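Local structure of uncharacterized protein GEBA250068378 (Sulfurospirillum deleyianum, 3NKG) at residues 94-99 and 153-158; 9-14 and 161-166; 36-41 and 52-57; 100-105 and 119-124. The protein is of unknown function but belongs to the DUF5625 family, with a beta-sandwich fold probably related to galactose-binding-like domains. One frame throughout, in Å; residues are numbered along the deposited sequence.

Contact 1 (94-99 and 153-158)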
loop_
_atom_site.group_PDB
_atom_site.type_symbol
_atom_site.label_atom_id
_atom_site.label_comp_id
_atom_site.label_asym_id
_atom_site.label_seq_id
_atom_site.Cartn_x
_atom_site.Cartn_y
_atom_site.Cartn_z
ATOM N N ASP A 94 8.762 10.112 -6.597
ATOM C CA ASP A 94 7.511 9.392 -6.464
ATOM C C ASP A 94 7.718 7.901 -6.141
ATOM O O ASP A 94 6.781 7.235 -5.784
ATOM C CB ASP A 94 6.638 9.552 -7.717
ATOM C CG ASP A 94 5.791 10.833 -7.683
ATOM O OD1 ASP A 94 5.749 11.517 -6.627
ATOM O OD2 ASP A 94 5.157 11.145 -8.711
ATOM N N GLY A 95 8.943 7.394 -6.272
ATOM C CA GLY A 95 9.202 5.987 -6.048
ATOM C C GLY A 95 8.789 5.086 -7.206
ATOM O O GLY A 95 8.440 5.554 -8.289
ATOM N N THR A 96 8.832 3.779 -6.980
ATOM C CA THR A 96 8.438 2.828 -8.001
ATOM C C THR A 96 6.928 2.705 -8.031
ATOM O O THR A 96 6.296 2.446 -7.009
ATOM C CB THR A 96 9.055 1.458 -7.744
ATOM O OG1 THR A 96 10.468 1.568 -7.862
ATOM C CG2 THR A 96 8.546 0.424 -8.764
ATOM N N VAL A 97 6.339 2.929 -9.200
ATOM C CA VAL A 97 4.885 2.876 -9.289
ATOM C C VAL A 97 4.490 1.422 -9.227
ATOM O O VAL A 97 5.047 0.613 -9.945
ATOM C CB VAL A 97 4.347 3.494 -10.590
ATOM C CG1 VAL A 97 2.868 3.140 -10.761
ATOM C CG2 VAL A 97 4.553 5.022 -10.589
ATOM N N VAL A 98 3.541 1.088 -8.358
ATOM C CA VAL A 98 3.062 -0.296 -8.242
ATOM C C VAL A 98 1.545 -0.373 -8.518
ATOM O O VAL A 98 0.738 0.065 -7.700
ATOM C CB VAL A 98 3.374 -0.880 -6.848
ATOM C CG1 VAL A 98 2.810 -2.318 -6.708
ATOM C CG2 VAL A 98 4.891 -0.861 -6.594
ATOM N N PRO A 99 1.174 -0.911 -9.687
ATOM C CA PRO A 99 -0.239 -1.034 -10.072
ATOM C C PRO A 99 -0.872 -2.137 -9.271
ATOM O O PRO A 99 -0.367 -3.255 -9.282
ATOM C CB PRO A 99 -0.185 -1.468 -11.543
ATOM C CG PRO A 99 1.255 -1.250 -11.988
ATOM C CD PRO A 99 2.097 -1.367 -10.751
ATOM N N GLU A 153 2.066 -5.977 -11.798
ATOM C CA GLU A 153 3.433 -6.143 -12.317
ATOM C C GLU A 153 4.363 -6.882 -11.359
ATOM O O GLU A 153 4.205 -6.809 -10.132
ATOM C CB GLU A 153 4.087 -4.789 -12.633
ATOM C CG GLU A 153 3.406 -3.952 -13.696
ATOM C CD GLU A 153 4.163 -2.642 -13.957
ATOM O OE1 GLU A 153 5.374 -2.548 -13.603
ATOM O OE2 GLU A 153 3.542 -1.709 -14.517
ATOM N N ALA A 154 5.373 -7.532 -11.935
ATOM C CA ALA A 154 6.407 -8.229 -11.164
ATOM C C ALA A 154 7.502 -7.250 -10.726
ATOM O O ALA A 154 8.021 -6.497 -11.555
ATOM C CB ALA A 154 7.022 -9.334 -12.026
ATOM N N PHE A 155 7.844 -7.257 -9.432
ATOM C CA PHE A 155 8.965 -6.457 -8.917
ATOM C C PHE A 155 10.028 -7.354 -8.281
ATOM O O PHE A 155 9.821 -7.935 -7.221
ATOM C CB PHE A 155 8.459 -5.368 -7.946
ATOM C CG PHE A 155 7.584 -4.368 -8.629
ATOM C CD1 PHE A 155 8.148 -3.296 -9.338
ATOM C CD2 PHE A 155 6.217 -4.539 -8.646
ATOM C CE1 PHE A 155 7.348 -2.391 -10.019
ATOM C CE2 PHE A 155 5.392 -3.632 -9.336
ATOM C CZ PHE A 155 5.953 -2.564 -10.017
ATOM N N SER A 156 11.150 -7.499 -8.970
ATOM C CA SER A 156 12.185 -8.419 -8.533
ATOM C C SER A 156 12.788 -7.987 -7.199
ATOM O O SER A 156 13.264 -8.830 -6.451
ATOM C CB SER A 156 13.280 -8.557 -9.600
ATOM O OG SER A 156 14.033 -7.363 -9.749
ATOM N N GLU A 157 12.764 -6.684 -6.908
ATOM C CA GLU A 157 13.160 -6.182 -5.582
ATOM C C GLU A 157 12.336 -6.781 -4.432
ATOM O O GLU A 157 12.781 -6.803 -3.282
ATOM C CB GLU A 157 13.027 -4.658 -5.507
ATOM C CG GLU A 157 13.621 -3.924 -6.681
ATOM C CD GLU A 157 12.573 -3.520 -7.723
ATOM O OE1 GLU A 157 11.895 -4.401 -8.308
ATOM O OE2 GLU A 157 12.455 -2.304 -7.974
HETATM N N MSE A 158 11.131 -7.246 -4.733
HETATM C CA MSE A 158 10.229 -7.714 -3.693
HETATM C C MSE A 158 10.296 -9.223 -3.532
HETATM O O MSE A 158 9.541 -9.807 -2.767
HETATM C CB MSE A 158 8.806 -7.289 -4.037
HETATM C CG MSE A 158 8.652 -5.774 -4.055
HETATM SE SE MSE A 158 8.757 -5.176 -2.184
HETATM C CE MSE A 158 10.121 -3.764 -2.261
HETATM O O HOH W 1 6.055 0.459 -12.385
HETATM O O HOH W 2 2.133 -4.323 -9.534
#

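Contact 2 (9-14 and 161-166)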
loop_
_atom_site.group_PDB
_atom_site.type_symbol
_atom_site.label_atom_id
_atom_site.label_comp_id
_atom_site.label_asym_id
_atom_site.label_seq_id
_atom_site.Cartn_x
_atom_site.Cartn_y
_atom_site.Cartn_z
ATOM N N ILE A 9 -3.682 -8.498 4.908
ATOM C CA ILE A 9 -3.742 -9.570 3.936
ATOM C C ILE A 9 -2.368 -9.659 3.258
ATOM O O ILE A 9 -1.962 -8.729 2.566
ATOM C CB ILE A 9 -4.854 -9.266 2.902
ATOM C CG1 ILE A 9 -6.225 -9.234 3.580
ATOM C CG2 ILE A 9 -4.869 -10.259 1.736
ATOM C CD1 ILE A 9 -7.321 -8.671 2.690
ATOM N N PRO A 10 -1.640 -10.764 3.478
ATOM C CA PRO A 10 -0.323 -10.881 2.852
ATOM C C PRO A 10 -0.451 -10.938 1.349
ATOM O O PRO A 10 -1.289 -11.674 0.839
ATOM C CB PRO A 10 0.212 -12.215 3.391
ATOM C CG PRO A 10 -0.472 -12.377 4.711
ATOM C CD PRO A 10 -1.878 -11.850 4.446
ATOM N N ILE A 11 0.367 -10.158 0.646
ATOM C CA ILE A 11 0.405 -10.232 -0.807
ATOM C C ILE A 11 1.843 -10.363 -1.328
ATOM O O ILE A 11 2.811 -10.061 -0.616
ATOM C CB ILE A 11 -0.250 -9.018 -1.442
ATOM C CG1 ILE A 11 0.513 -7.754 -1.061
ATOM C CG2 ILE A 11 -1.700 -8.915 -0.981
ATOM C CD1 ILE A 11 0.009 -6.546 -1.799
ATOM N N ASP A 12 1.951 -10.789 -2.583
ATOM C CA ASP A 12 3.221 -11.097 -3.234
ATOM C C ASP A 12 3.461 -10.158 -4.415
ATOM O O ASP A 12 2.911 -10.376 -5.493
ATOM C CB ASP A 12 3.167 -12.532 -3.754
ATOM C CG ASP A 12 4.476 -12.962 -4.420
ATOM O OD1 ASP A 12 5.411 -12.127 -4.514
ATOM O OD2 ASP A 12 4.575 -14.138 -4.830
ATOM N N LEU A 13 4.306 -9.138 -4.228
ATOM C CA LEU A 13 4.572 -8.173 -5.300
ATOM C C LEU A 13 5.661 -8.631 -6.275
ATOM O O LEU A 13 5.977 -7.908 -7.211
ATOM C CB LEU A 13 5.014 -6.824 -4.722
ATOM C CG LEU A 13 4.123 -6.062 -3.746
ATOM C CD1 LEU A 13 4.749 -4.692 -3.555
ATOM C CD2 LEU A 13 2.716 -5.927 -4.287
ATOM N N SER A 14 6.239 -9.811 -6.057
ATOM C CA SER A 14 7.309 -10.295 -6.951
ATOM C C SER A 14 6.747 -11.004 -8.193
ATOM O O SER A 14 7.470 -11.235 -9.152
ATOM C CB SER A 14 8.266 -11.230 -6.199
ATOM O OG SER A 14 7.598 -12.431 -5.833
ATOM N N ARG A 161 10.227 -10.847 -0.014
ATOM C CA ARG A 161 9.917 -9.825 0.970
ATOM C C ARG A 161 8.452 -9.884 1.334
ATOM O O ARG A 161 7.598 -9.982 0.465
ATOM C CB ARG A 161 10.302 -8.424 0.481
ATOM C CG ARG A 161 9.865 -7.316 1.450
ATOM C CD ARG A 161 10.360 -5.926 1.037
ATOM N NE ARG A 161 11.777 -5.898 0.656
ATOM C CZ ARG A 161 12.797 -5.717 1.497
ATOM N NH1 ARG A 161 14.041 -5.695 1.019
ATOM N NH2 ARG A 161 12.598 -5.565 2.807
ATOM N N LYS A 162 8.157 -9.828 2.624
ATOM C CA LYS A 162 6.768 -9.773 3.071
ATOM C C LYS A 162 6.181 -8.376 2.909
ATOM O O LYS A 162 6.808 -7.373 3.285
ATOM C CB LYS A 162 6.630 -10.269 4.512
ATOM C CG LYS A 162 6.616 -11.785 4.622
ATOM C CD LYS A 162 6.986 -12.258 6.014
ATOM C CE LYS A 162 7.820 -13.547 5.952
ATOM N NZ LYS A 162 8.272 -14.039 7.302
ATOM N N VAL A 163 4.989 -8.337 2.319
ATOM C CA VAL A 163 4.201 -7.124 2.153
ATOM C C VAL A 163 2.747 -7.451 2.558
ATOM O O VAL A 163 2.223 -8.498 2.175
ATOM C CB VAL A 163 4.211 -6.672 0.686
ATOM C CG1 VAL A 163 3.246 -5.513 0.481
ATOM C CG2 VAL A 163 5.630 -6.327 0.224
ATOM N N ASP A 164 2.123 -6.575 3.347
ATOM C CA ASP A 164 0.720 -6.733 3.745
ATOM C C ASP A 164 -0.139 -5.674 3.065
ATOM O O ASP A 164 0.212 -4.487 3.059
ATOM C CB ASP A 164 0.556 -6.542 5.257
ATOM C CG ASP A 164 1.046 -7.727 6.053
ATOM O OD1 ASP A 164 0.930 -8.868 5.562
ATOM O OD2 ASP A 164 1.534 -7.520 7.179
ATOM N N PHE A 165 -1.241 -6.099 2.470
ATOM C CA PHE A 165 -2.347 -5.186 2.199
ATOM C C PHE A 165 -3.131 -5.019 3.501
ATOM O O PHE A 165 -3.567 -6.003 4.112
ATOM C CB PHE A 165 -3.239 -5.731 1.091
ATOM C CG PHE A 165 -4.474 -4.924 0.855
ATOM C CD1 PHE A 165 -4.446 -3.816 0.017
ATOM C CD2 PHE A 165 -5.666 -5.282 1.436
ATOM C CE1 PHE A 165 -5.592 -3.067 -0.208
ATOM C CE2 PHE A 165 -6.826 -4.528 1.211
ATOM C CZ PHE A 165 -6.779 -3.423 0.397
ATOM N N THR A 166 -3.309 -3.775 3.930
ATOM C CA THR A 166 -3.916 -3.508 5.234
ATOM C C THR A 166 -5.086 -2.514 5.183
ATOM O O THR A 166 -5.010 -1.484 4.508
ATOM C CB THR A 166 -2.853 -3.051 6.232
ATOM O OG1 THR A 166 -1.991 -4.151 6.511
ATOM C CG2 THR A 166 -3.482 -2.589 7.543
HETATM O O HOH W 3 3.796 -10.959 2.052
HETATM O O HOH W 4 5.524 -9.352 -1.450
HETATM O O HOH W 5 6.997 -11.472 -2.155
#

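Contact 3 (36-41 and 52-57)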
loop_
_atom_site.group_PDB
_atom_site.type_symbol
_atom_site.label_atom_id
_atom_site.label_comp_id
_atom_site.label_asym_id
_atom_site.label_seq_id
_atom_site.Cartn_x
_atom_site.Cartn_y
_atom_site.Cartn_z
ATOM N N LEU A 36 -0.317 -0.421 1.788
ATOM C CA LEU A 36 0.599 -1.543 1.768
ATOM C C LEU A 36 1.650 -1.300 2.830
ATOM O O LEU A 36 2.201 -0.187 2.923
ATOM C CB LEU A 36 1.288 -1.652 0.391
ATOM C CG LEU A 36 0.352 -1.816 -0.797
ATOM C CD1 LEU A 36 1.165 -1.800 -2.070
ATOM C CD2 LEU A 36 -0.441 -3.090 -0.668
ATOM N N GLN A 37 1.964 -2.338 3.601
ATOM C CA GLN A 37 3.015 -2.276 4.615
ATOM C C GLN A 37 4.130 -3.243 4.268
ATOM O O GLN A 37 3.878 -4.449 4.094
ATOM C CB GLN A 37 2.466 -2.656 5.989
ATOM C CG GLN A 37 1.348 -1.761 6.492
ATOM C CD GLN A 37 0.895 -2.152 7.891
ATOM O OE1 GLN A 37 0.264 -3.194 8.088
ATOM N NE2 GLN A 37 1.234 -1.326 8.869
ATOM N N PHE A 38 5.351 -2.709 4.184
ATOM C CA PHE A 38 6.543 -3.476 3.804
ATOM C C PHE A 38 7.374 -3.868 5.022
ATOM O O PHE A 38 7.726 -3.014 5.837
ATOM C CB PHE A 38 7.420 -2.626 2.883
ATOM C CG PHE A 38 6.775 -2.306 1.582
ATOM C CD1 PHE A 38 5.667 -1.450 1.533
ATOM C CD2 PHE A 38 7.216 -2.918 0.413
ATOM C CE1 PHE A 38 5.066 -1.177 0.335
ATOM C CE2 PHE A 38 6.629 -2.650 -0.779
ATOM C CZ PHE A 38 5.554 -1.784 -0.841
ATOM N N ALA A 39 7.691 -5.152 5.144
ATOM C CA ALA A 39 8.649 -5.600 6.170
ATOM C C ALA A 39 10.079 -5.200 5.822
ATOM O O ALA A 39 10.453 -5.126 4.651
ATOM C CB ALA A 39 8.565 -7.087 6.374
ATOM N N VAL A 40 10.874 -4.939 6.854
ATOM C CA VAL A 40 12.233 -4.438 6.687
ATOM C C VAL A 40 13.104 -5.103 7.749
ATOM O O VAL A 40 12.620 -5.398 8.845
ATOM C CB VAL A 40 12.262 -2.903 6.850
ATOM C CG1 VAL A 40 13.667 -2.382 6.763
ATOM C CG2 VAL A 40 11.388 -2.227 5.772
ATOM N N HIS A 41 14.368 -5.374 7.430
ATOM C CA HIS A 41 15.282 -5.929 8.430
ATOM C C HIS A 41 15.564 -4.914 9.542
ATOM O O HIS A 41 15.745 -3.728 9.286
ATOM C CB HIS A 41 16.593 -6.384 7.789
ATOM C CG HIS A 41 16.441 -7.557 6.870
ATOM N ND1 HIS A 41 15.708 -8.676 7.206
ATOM C CD2 HIS A 41 16.941 -7.790 5.634
ATOM C CE1 HIS A 41 15.754 -9.543 6.209
ATOM N NE2 HIS A 41 16.498 -9.033 5.245
ATOM N N LYS A 52 16.970 1.464 3.761
ATOM C CA LYS A 52 17.237 2.391 2.660
ATOM C C LYS A 52 16.771 1.851 1.308
ATOM O O LYS A 52 16.308 2.611 0.471
ATOM C CB LYS A 52 18.715 2.750 2.570
ATOM C CG LYS A 52 19.223 3.666 3.654
ATOM C CD LYS A 52 20.710 3.930 3.431
ATOM C CE LYS A 52 21.307 4.778 4.541
ATOM N NZ LYS A 52 21.331 4.043 5.842
ATOM N N ARG A 53 16.894 0.549 1.080
ATOM C CA ARG A 53 16.443 0.020 -0.207
ATOM C C ARG A 53 14.935 0.117 -0.295
ATOM O O ARG A 53 14.390 0.390 -1.363
ATOM C CB ARG A 53 16.853 -1.429 -0.410
ATOM C CG ARG A 53 18.339 -1.675 -0.299
ATOM C CD ARG A 53 18.630 -3.116 -0.661
ATOM N NE ARG A 53 20.009 -3.297 -1.084
ATOM C CZ ARG A 53 20.887 -4.053 -0.438
ATOM N NH1 ARG A 53 20.518 -4.704 0.661
ATOM N NH2 ARG A 53 22.128 -4.165 -0.896
ATOM N N VAL A 54 14.262 -0.119 0.831
ATOM C CA VAL A 54 12.809 -0.049 0.832
ATOM C C VAL A 54 12.343 1.388 0.685
ATOM O O VAL A 54 11.396 1.653 -0.051
ATOM C CB VAL A 54 12.165 -0.716 2.056
ATOM C CG1 VAL A 54 10.679 -0.398 2.095
ATOM C CG2 VAL A 54 12.386 -2.228 2.009
ATOM N N TRP A 55 13.001 2.309 1.391
ATOM C CA TRP A 55 12.760 3.723 1.175
ATOM C C TRP A 55 12.926 4.092 -0.314
ATOM O O TRP A 55 12.094 4.764 -0.912
ATOM C CB TRP A 55 13.752 4.528 1.988
ATOM C CG TRP A 55 13.280 5.877 2.284
ATOM C CD1 TRP A 55 12.221 6.529 1.712
ATOM C CD2 TRP A 55 13.837 6.772 3.249
ATOM N NE1 TRP A 55 12.087 7.785 2.272
ATOM C CE2 TRP A 55 13.070 7.957 3.211
ATOM C CE3 TRP A 55 14.929 6.693 4.126
ATOM C CZ2 TRP A 55 13.351 9.047 4.030
ATOM C CZ3 TRP A 55 15.199 7.772 4.938
ATOM C CH2 TRP A 55 14.418 8.938 4.879
ATOM N N LYS A 56 14.009 3.638 -0.914
ATOM C CA LYS A 56 14.254 3.934 -2.322
ATOM C C LYS A 56 13.066 3.504 -3.207
ATOM O O LYS A 56 12.583 4.272 -4.061
ATOM C CB LYS A 56 15.542 3.246 -2.785
ATOM C CG LYS A 56 15.750 3.318 -4.306
ATOM C CD LYS A 56 17.092 2.666 -4.681
ATOM C CE LYS A 56 17.085 2.096 -6.092
ATOM N NZ LYS A 56 18.380 1.381 -6.347
ATOM N N PHE A 57 12.600 2.274 -2.984
ATOM C CA PHE A 57 11.456 1.700 -3.720
ATOM C C PHE A 57 10.160 2.521 -3.498
ATOM O O PHE A 57 9.415 2.791 -4.438
ATOM C CB PHE A 57 11.240 0.238 -3.255
ATOM C CG PHE A 57 10.187 -0.505 -4.029
ATOM C CD1 PHE A 57 8.865 -0.506 -3.615
ATOM C CD2 PHE A 57 10.523 -1.198 -5.193
ATOM C CE1 PHE A 57 7.874 -1.200 -4.345
ATOM C CE2 PHE A 57 9.554 -1.890 -5.930
ATOM C CZ PHE A 57 8.218 -1.892 -5.503
#

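Contact 4 (100-105 and 119-124)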
loop_
_atom_site.group_PDB
_atom_site.type_symbol
_atom_site.label_atom_id
_atom_site.label_comp_id
_atom_site.label_asym_id
_atom_site.label_seq_id
_atom_site.Cartn_x
_atom_site.Cartn_y
_atom_site.Cartn_z
ATOM N N ILE A 100 -1.960 -1.809 -8.591
ATOM C CA ILE A 100 -2.690 -2.735 -7.742
ATOM C C ILE A 100 -4.144 -2.623 -8.157
ATOM O O ILE A 100 -4.697 -1.519 -8.226
ATOM C CB ILE A 100 -2.624 -2.301 -6.282
ATOM C CG1 ILE A 100 -1.176 -2.324 -5.779
ATOM C CG2 ILE A 100 -3.503 -3.201 -5.406
ATOM C CD1 ILE A 100 -0.625 -3.704 -5.600
ATOM N N LYS A 101 -4.771 -3.755 -8.433
ATOM C CA LYS A 101 -6.187 -3.740 -8.740
ATOM C C LYS A 101 -6.969 -4.249 -7.546
ATOM O O LYS A 101 -6.759 -5.380 -7.066
ATOM C CB LYS A 101 -6.480 -4.577 -9.986
ATOM C CG LYS A 101 -7.919 -4.505 -10.466
ATOM C CD LYS A 101 -8.066 -5.255 -11.790
ATOM C CE LYS A 101 -9.427 -5.898 -11.918
ATOM N NZ LYS A 101 -9.582 -6.596 -13.232
ATOM N N ILE A 102 -7.870 -3.402 -7.060
ATOM C CA ILE A 102 -8.742 -3.775 -5.955
ATOM C C ILE A 102 -10.186 -3.918 -6.403
ATOM O O ILE A 102 -10.779 -2.985 -6.953
ATOM C CB ILE A 102 -8.679 -2.747 -4.808
ATOM C CG1 ILE A 102 -7.254 -2.657 -4.268
ATOM C CG2 ILE A 102 -9.637 -3.127 -3.658
ATOM C CD1 ILE A 102 -7.052 -1.502 -3.327
ATOM N N THR A 103 -10.744 -5.098 -6.159
ATOM C CA THR A 103 -12.150 -5.378 -6.435
ATOM C C THR A 103 -12.885 -5.664 -5.134
ATOM O O THR A 103 -12.425 -6.463 -4.332
ATOM C CB THR A 103 -12.286 -6.588 -7.377
ATOM O OG1 THR A 103 -11.479 -6.359 -8.538
ATOM C CG2 THR A 103 -13.723 -6.766 -7.814
ATOM N N ILE A 104 -14.018 -5.003 -4.918
ATOM C CA ILE A 104 -14.786 -5.208 -3.696
ATOM C C ILE A 104 -16.240 -5.592 -3.984
ATOM O O ILE A 104 -16.957 -4.854 -4.668
ATOM C CB ILE A 104 -14.797 -3.959 -2.786
ATOM C CG1 ILE A 104 -13.374 -3.478 -2.500
ATOM C CG2 ILE A 104 -15.499 -4.251 -1.459
ATOM C CD1 ILE A 104 -13.338 -2.213 -1.664
ATOM N N HIS A 105 -16.654 -6.742 -3.445
ATOM C CA HIS A 105 -18.065 -7.139 -3.415
ATOM C C HIS A 105 -18.656 -7.041 -2.015
ATOM O O HIS A 105 -18.022 -7.423 -1.031
ATOM C CB HIS A 105 -18.238 -8.569 -3.886
ATOM C CG HIS A 105 -18.021 -8.749 -5.355
ATOM N ND1 HIS A 105 -16.762 -8.815 -5.911
ATOM C CD2 HIS A 105 -18.898 -8.883 -6.372
ATOM C CE1 HIS A 105 -16.878 -8.982 -7.217
ATOM N NE2 HIS A 105 -18.165 -9.028 -7.524
ATOM N N ASN A 119 -11.216 -1.162 -9.123
ATOM C CA ASN A 119 -10.335 -0.020 -9.383
ATOM C C ASN A 119 -8.866 -0.423 -9.542
ATOM O O ASN A 119 -8.338 -1.214 -8.759
ATOM C CB ASN A 119 -10.461 0.988 -8.232
ATOM C CG ASN A 119 -11.827 1.682 -8.211
ATOM O OD1 ASN A 119 -12.093 2.588 -9.001
ATOM N ND2 ASN A 119 -12.682 1.259 -7.311
ATOM N N LEU A 120 -8.210 0.141 -10.545
ATOM C CA LEU A 120 -6.782 -0.049 -10.727
ATOM C C LEU A 120 -6.103 1.201 -10.170
ATOM O O LEU A 120 -6.379 2.301 -10.645
ATOM C CB LEU A 120 -6.461 -0.204 -12.219
ATOM C CG LEU A 120 -4.966 -0.194 -12.582
ATOM C CD1 LEU A 120 -4.277 -1.430 -11.956
ATOM C CD2 LEU A 120 -4.791 -0.166 -14.098
ATOM N N TYR A 121 -5.271 1.036 -9.133
ATOM C CA TYR A 121 -4.519 2.145 -8.559
ATOM C C TYR A 121 -3.077 2.078 -9.018
ATOM O O TYR A 121 -2.417 1.063 -8.823
ATOM C CB TYR A 121 -4.538 2.107 -7.029
ATOM C CG TYR A 121 -5.931 2.223 -6.469
ATOM C CD1 TYR A 121 -6.703 1.077 -6.224
ATOM C CD2 TYR A 121 -6.501 3.470 -6.233
ATOM C CE1 TYR A 121 -8.003 1.175 -5.739
ATOM C CE2 TYR A 121 -7.818 3.579 -5.739
ATOM C CZ TYR A 121 -8.548 2.428 -5.488
ATOM O OH TYR A 121 -9.834 2.520 -5.006
HETATM N N MSE A 122 -2.602 3.165 -9.623
HETATM C CA MSE A 122 -1.194 3.338 -9.912
HETATM C C MSE A 122 -0.498 3.897 -8.657
HETATM O O MSE A 122 -0.164 5.092 -8.568
HETATM C CB MSE A 122 -1.033 4.279 -11.109
HETATM C CG MSE A 122 -1.862 3.823 -12.313
HETATM SE SE MSE A 122 -1.342 2.032 -13.005
HETATM C CE MSE A 122 0.347 2.580 -13.591
ATOM N N THR A 123 -0.291 3.040 -7.675
ATOM C CA THR A 123 0.179 3.526 -6.372
ATOM C C THR A 123 1.595 4.104 -6.472
ATOM O O THR A 123 2.425 3.683 -7.329
ATOM C CB THR A 123 0.136 2.422 -5.321
ATOM O OG1 THR A 123 1.234 1.531 -5.510
ATOM C CG2 THR A 123 -1.185 1.629 -5.434
ATOM N N LYS A 124 1.879 5.075 -5.611
ATOM C CA LYS A 124 3.176 5.727 -5.626
ATOM C C LYS A 124 3.397 6.380 -4.277
ATOM O O LYS A 124 2.468 6.561 -3.498
ATOM C CB LYS A 124 3.212 6.808 -6.705
ATOM C CG LYS A 124 2.056 7.810 -6.562
ATOM C CD LYS A 124 2.215 8.995 -7.502
ATOM C CE LYS A 124 1.001 9.906 -7.387
ATOM N NZ LYS A 124 0.974 10.936 -8.454
#

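Contact 1 (94-99 and 153-158)
Val97 O accepts a short bond from water 1 (2.6 Å), and the same water reaches weakly to Glu153 OE1. The contact lies at the entry to strand 98-107 in one sheet of the beta sandwich, facing the loop that follows its neighbour, strand 143-151. Beside Pro99 and Glu153, where the two backbones come nearest, water 2 makes a second bridge: it lies 2.7 Å from Pro99 O, within hydrogen-bonding reach, and accepts from Glu153 N (2.8 Å). The apolar part of the contact is built on Phe155, whose CG stands anti to its carbonyl carbon (chi1 -64°) and sends the ring toward 94-99. Val98 CG2 lies over one face of the Phe155 ring, 4.2 Å from its centroid, in a CH-pi contact offset toward the rim. Pro99 CD comes to the ring edge, and both waters sit there in plane. Thr96 CG2 approaches obliquely, 3.3 Å from Phe155 CE1; threonine suits the place by offering the ring a methyl while its hydroxyl stands beside the backbone N. Phe57 of helix 49-58 packs on Thr96 and Val98. The extended chain of Glu153 crosses the Pro99 ring at about a right angle, placing Glu153 OE2 3.4 Å from Pro99 CG.

Contact 2 (9-14 and 161-166)
Ile9 and Phe165 form an antiparallel hydrogen-bonded pair, with Ile9 N to Phe165 O at 2.6 Å and the return bond from Phe165 N to Ile9 O at 2.7 Å. Farther along, Ile11 N reaches Val163 O at 2.9 Å. Pro10, opposite Asp164 at the non-hydrogen-bonded position, suits its place because no N-H is called for across this pair; its CA instead makes a CA-H...O contact with Val163 O. Water takes over where the strands diverge: water 3 links Ile11 O to Val163 N, and water 4 accepts from Leu13 N and lies within bonding distance of Ile11 O and Arg161 O. Next along the chain, Asp12 OD1 closes an Asx turn by accepting from Ser14 N at 2.9 Å, and takes the Ser14 hydroxyl on its syn lone pair. Apolar contacts gather on the face of Ile9, Ile11, Val163 and Phe165. Ile9 CD1 meets the ring edge at Phe165 CD2 (4.0 Å); Ile11 CG1, lodged between its backbone N and carbonyl carbon (chi1 63°), presses on Val163 CG1 at 3.9 Å. Ile9 and Phe165 pack on Ile149 of strand 143-151 in the other sheet, Phe165 also on Phe147, while Ile11 and Val163 reach Leu36 and Phe38 of the flanking strand 30-38.

Contact 3 (36-41 and 52-57)
Val54 meets Val40 and Phe38 with its two methyls: Val54 CG2 lies 3.9 Å from Val40 CG2, and Val54 CG1 lies 4.0 Å from Phe38 CB. One helical turn on, Phe57 CE1 approaches Phe38 CE2 at 4.0 Å, the two side chains crossing at about a right angle. Val54 and Phe57 fall on the same side of helix 49-58, so the branched valine can meet Val40 and Phe38 CB while the phenylalanine reaches the far part of the Phe38 ring. Phe57 turns its CG anti to the backbone N (chi1 -174°), which places its CE1 beside CE2 of that ring. In the next shell, helical bonds such as Phe57 N to Arg53 O (3.1 Å) hold the backbone that carries Val54 and Phe57. Asp50 binds the backbone N of His41 through its OD2, pinning the loop beside the helix, and Arg161 NH2 hydrogen-bonds Ala39 O while its guanidinium packs against Val54. Met158 also covers Phe38, and Phe57 O receives the backbone N of Thr96. The helix thus closes over the end of one sheet of the sandwich; the contact rests on van der Waals fit and burial of carbon, and its polar bonds lie with residues around it.

Contact 4 (100-105 and 119-124)
Ile102 and Tyr121 meet on the inward face of the beta hairpin formed by strands 98-107 and 113-123, their side chains lying diagonally across the ladder. Ile102 CD1 comes 3.7 Å from Tyr121 CE1, obliquely to the ring; the torsion of Tyr121, CG anti to its carbonyl carbon (chi1 -61°), carries the ring toward Ile102. Ile100 O lies at the edge of the same ring. Farther along this face, Ile100 CG1 touches Thr123 CG2 at 4.0 Å. Thr123 suits the spot by dividing its labour: the methyl joins the apolar side, while OG1 bonds to Val98 O, 2.7 Å away. On the other face, Lys101 and Leu120 pair. The methylenes of Lys101 run past Asn119 O, and Leu120 CD1 rests against Ile100 O; a long aliphatic chain with a charged end suits a surface that is partly open to solvent. Beneath the side chains run four antiparallel bonds. Tyr121 N to Ile100 O is 2.8 Å and nearly straight, and Ile102 N to Asn119 O, also 2.8 Å, lies almost on the line of the carbonyl. Within this sheet, strand 113-123 is outermost, and Leu120 O bonds a glycerol, probably from the crystallisation liquor. The hairpin thus turns Ile100 toward strand 143-151 and Tyr121 and Thr123 toward strand 132-140; its four bonds pair Ile100 with Tyr121 and Ile102 with Asn119, while the backbone of Lys101 bonds to Glu150.

From the N terminus, residues 9-14 open the widest loop, which contact 2 closes only at 161-166, pairing the strands that come first and last in the chain, neighbours in one sheet. Contact 3 closes early within it, where 52-57 of helix 49-58 returns to the end of strand 30-38, a strand of that same sheet. After it, in series, 94-99 opens contact 1. The hairpin of contact 4 lies wholly inside that loop, and 153-158 closes contact 1 shortly before contact 2 is completed. No two loops cross. Contacts 1 and 4 share strand 98-107 of the second sheet, and Phe155, Phe57, Leu13 and Ile102 carry packing or backbone bonds between neighbouring contacts, joining both sheets and the helix.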